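Long-range contact in Two-component system sensor histidine kinase (Bacteroides thetaiotaomicron, PDB 3OTT), which probably senses saccharides through this extracellular beta-propeller and beta-sandwich region and signals as a histidine kinase that regulates transcription: residues T147-I152 with G162-L167. Sequence-based numbering, arbitrary orientation.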
loop_
_atom_site.group_PDB
_atom_site.type_symbol
_atom_site.label_atom_id
_atom_site.label_comp_id
_atom_site.label_asym_id
_atom_site.label_seq_id
_atom_site.Cartn_x
_atom_site.Cartn_y
_atom_site.Cartn_z
ATOM N N THR B 147 -32.805 18.939 -8.183
ATOM C CA THR B 147 -33.081 17.500 -8.245
ATOM C C THR B 147 -31.848 16.681 -8.632
ATOM O O THR B 147 -31.439 16.701 -9.790
ATOM C CB THR B 147 -34.260 17.194 -9.156
ATOM O OG1 THR B 147 -35.404 17.861 -8.631
ATOM C CG2 THR B 147 -34.605 15.684 -9.158
ATOM N N ILE B 148 -31.300 15.936 -7.667
ATOM C CA ILE B 148 -30.059 15.195 -7.798
ATOM C C ILE B 148 -30.322 13.720 -7.965
ATOM O O ILE B 148 -31.028 13.128 -7.132
ATOM C CB ILE B 148 -29.219 15.340 -6.511
ATOM C CG1 ILE B 148 -29.149 16.797 -6.053
ATOM C CG2 ILE B 148 -27.800 14.774 -6.704
ATOM C CD1 ILE B 148 -28.612 17.794 -7.124
ATOM N N TYR B 149 -29.756 13.108 -9.009
ATOM C CA TYR B 149 -29.911 11.658 -9.205
ATOM C C TYR B 149 -28.654 10.831 -8.971
ATOM O O TYR B 149 -28.740 9.646 -8.788
ATOM C CB TYR B 149 -30.463 11.315 -10.610
ATOM C CG TYR B 149 -31.830 11.842 -10.859
ATOM C CD1 TYR B 149 -32.883 11.589 -9.950
ATOM C CD2 TYR B 149 -32.098 12.551 -11.999
ATOM C CE1 TYR B 149 -34.154 12.040 -10.193
ATOM C CE2 TYR B 149 -33.347 13.050 -12.239
ATOM C CZ TYR B 149 -34.393 12.777 -11.341
ATOM O OH TYR B 149 -35.642 13.289 -11.600
ATOM N N SER B 150 -27.486 11.437 -9.090
ATOM C CA SER B 150 -26.249 10.666 -9.043
ATOM C C SER B 150 -25.125 11.550 -8.591
ATOM O O SER B 150 -25.026 12.699 -9.002
ATOM C CB SER B 150 -25.903 10.116 -10.430
ATOM O OG SER B 150 -24.790 9.198 -10.262
ATOM N N ILE B 151 -24.345 11.036 -7.668
ATOM C CA ILE B 151 -23.137 11.682 -7.217
ATOM C C ILE B 151 -22.005 10.708 -6.985
ATOM O O ILE B 151 -22.257 9.598 -6.468
ATOM C CB ILE B 151 -23.291 12.778 -6.108
ATOM C CG1 ILE B 151 -22.094 12.749 -5.201
ATOM C CG2 ILE B 151 -24.559 12.740 -5.332
ATOM C CD1 ILE B 151 -21.923 13.987 -4.515
ATOM N N ILE B 152 -20.807 11.088 -7.477
ATOM C CA ILE B 152 -19.593 10.282 -7.308
ATOM C C ILE B 152 -18.374 11.076 -6.915
ATOM O O ILE B 152 -18.228 12.270 -7.235
ATOM C CB ILE B 152 -19.208 9.406 -8.567
ATOM C CG1 ILE B 152 -18.954 10.292 -9.766
ATOM C CG2 ILE B 152 -20.216 8.219 -8.809
ATOM C CD1 ILE B 152 -18.105 9.644 -10.878
ATOM N N GLY B 162 -24.810 14.572 -10.984
ATOM C CA GLY B 162 -25.764 14.421 -12.073
ATOM C C GLY B 162 -27.157 14.800 -11.593
ATOM O O GLY B 162 -27.642 14.302 -10.573
ATOM N N THR B 163 -27.832 15.651 -12.350
ATOM C CA THR B 163 -29.091 16.228 -11.940
ATOM C C THR B 163 -30.182 16.027 -12.992
ATOM O O THR B 163 -29.953 15.444 -14.045
ATOM C CB THR B 163 -28.987 17.766 -11.653
ATOM O OG1 THR B 163 -28.980 18.527 -12.869
ATOM C CG2 THR B 163 -27.806 18.157 -10.696
ATOM N N TYR B 164 -31.375 16.512 -12.667
ATOM C CA TYR B 164 -32.494 16.571 -13.578
ATOM C C TYR B 164 -32.094 17.345 -14.856
ATOM O O TYR B 164 -32.553 17.022 -15.944
ATOM C CB TYR B 164 -33.666 17.260 -12.866
ATOM C CG TYR B 164 -34.897 17.362 -13.676
ATOM C CD1 TYR B 164 -35.366 18.597 -14.105
ATOM C CD2 TYR B 164 -35.593 16.231 -14.049
ATOM C CE1 TYR B 164 -36.480 18.704 -14.884
ATOM C CE2 TYR B 164 -36.722 16.335 -14.842
ATOM C CZ TYR B 164 -37.158 17.579 -15.254
ATOM O OH TYR B 164 -38.318 17.675 -16.033
ATOM N N ASN B 165 -31.257 18.368 -14.722
ATOM C CA ASN B 165 -30.845 19.098 -15.906
ATOM C C ASN B 165 -29.321 19.176 -16.047
ATOM O O ASN B 165 -28.721 20.264 -16.100
ATOM C CB ASN B 165 -31.527 20.500 -15.999
ATOM C CG ASN B 165 -31.296 21.178 -17.380
ATOM O OD1 ASN B 165 -31.295 20.513 -18.444
ATOM N ND2 ASN B 165 -31.082 22.491 -17.357
ATOM N N GLY B 166 -28.681 18.028 -16.125
ATOM C CA GLY B 166 -27.275 18.030 -16.559
ATOM C C GLY B 166 -26.228 17.743 -15.499
ATOM O O GLY B 166 -26.540 17.462 -14.320
ATOM N N LEU B 167 -24.974 17.830 -15.930
ATOM C CA LEU B 167 -23.839 17.452 -15.132
ATOM C C LEU B 167 -23.021 18.660 -14.742
ATOM O O LEU B 167 -22.793 19.577 -15.541
ATOM C CB LEU B 167 -22.974 16.523 -15.946
ATOM C CG LEU B 167 -21.744 15.907 -15.284
ATOM C CD1 LEU B 167 -22.098 14.892 -14.211
ATOM C CD2 LEU B 167 -20.904 15.291 -16.391
#
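With CG turned away from its carbonyl carbon (chi1 -63°), Tyr149 brings its ring over beside the backbone of Tyr164, whose own CG lies opposite the backbone N (chi1 -179°). The two side chains lie side by side, pointing the same way; Tyr149 CE2 sits 3.9 Å from Tyr164 CA, and the OH of Tyr149 comes 3.8 Å from CD2 of Tyr164. The flat Tyr149 ring thus covers backbone of the turn, and Phe192 meets the Tyr164 ring edge-to-face. On the buried side, Ile148 CD1 packs 3.7 Å from Thr163 CG2, an apolar branch against a methyl.

The backbones pair as antiparallel strands of one propeller blade, interrupted by a classic beta bulge: Tyr149 N and Ser150 N both donate to Gly162 O, at 2.9 Å for Tyr149 N, while Gly162 N returns a 2.7 Å bond to Ser150 O. Glycine leaves room where a CB would press close to that of Ser150. Tyr164 N closes the pairing on Thr147 O with an N-H...O angle of 153°.

Threonine suits position 163 because its hydroxyl accepts from Asn165 N, an ST turn, and donates to Gly166 O. A valine here would probably leave Asn165 N without its acceptor and the turn between strands 159-163 and 166-171 less firmly held. The chemistry thus divides the work: backbone amides carry the irregular pairing, and one buried hydroxyl, giving and receiving, braces the turn into the next strand.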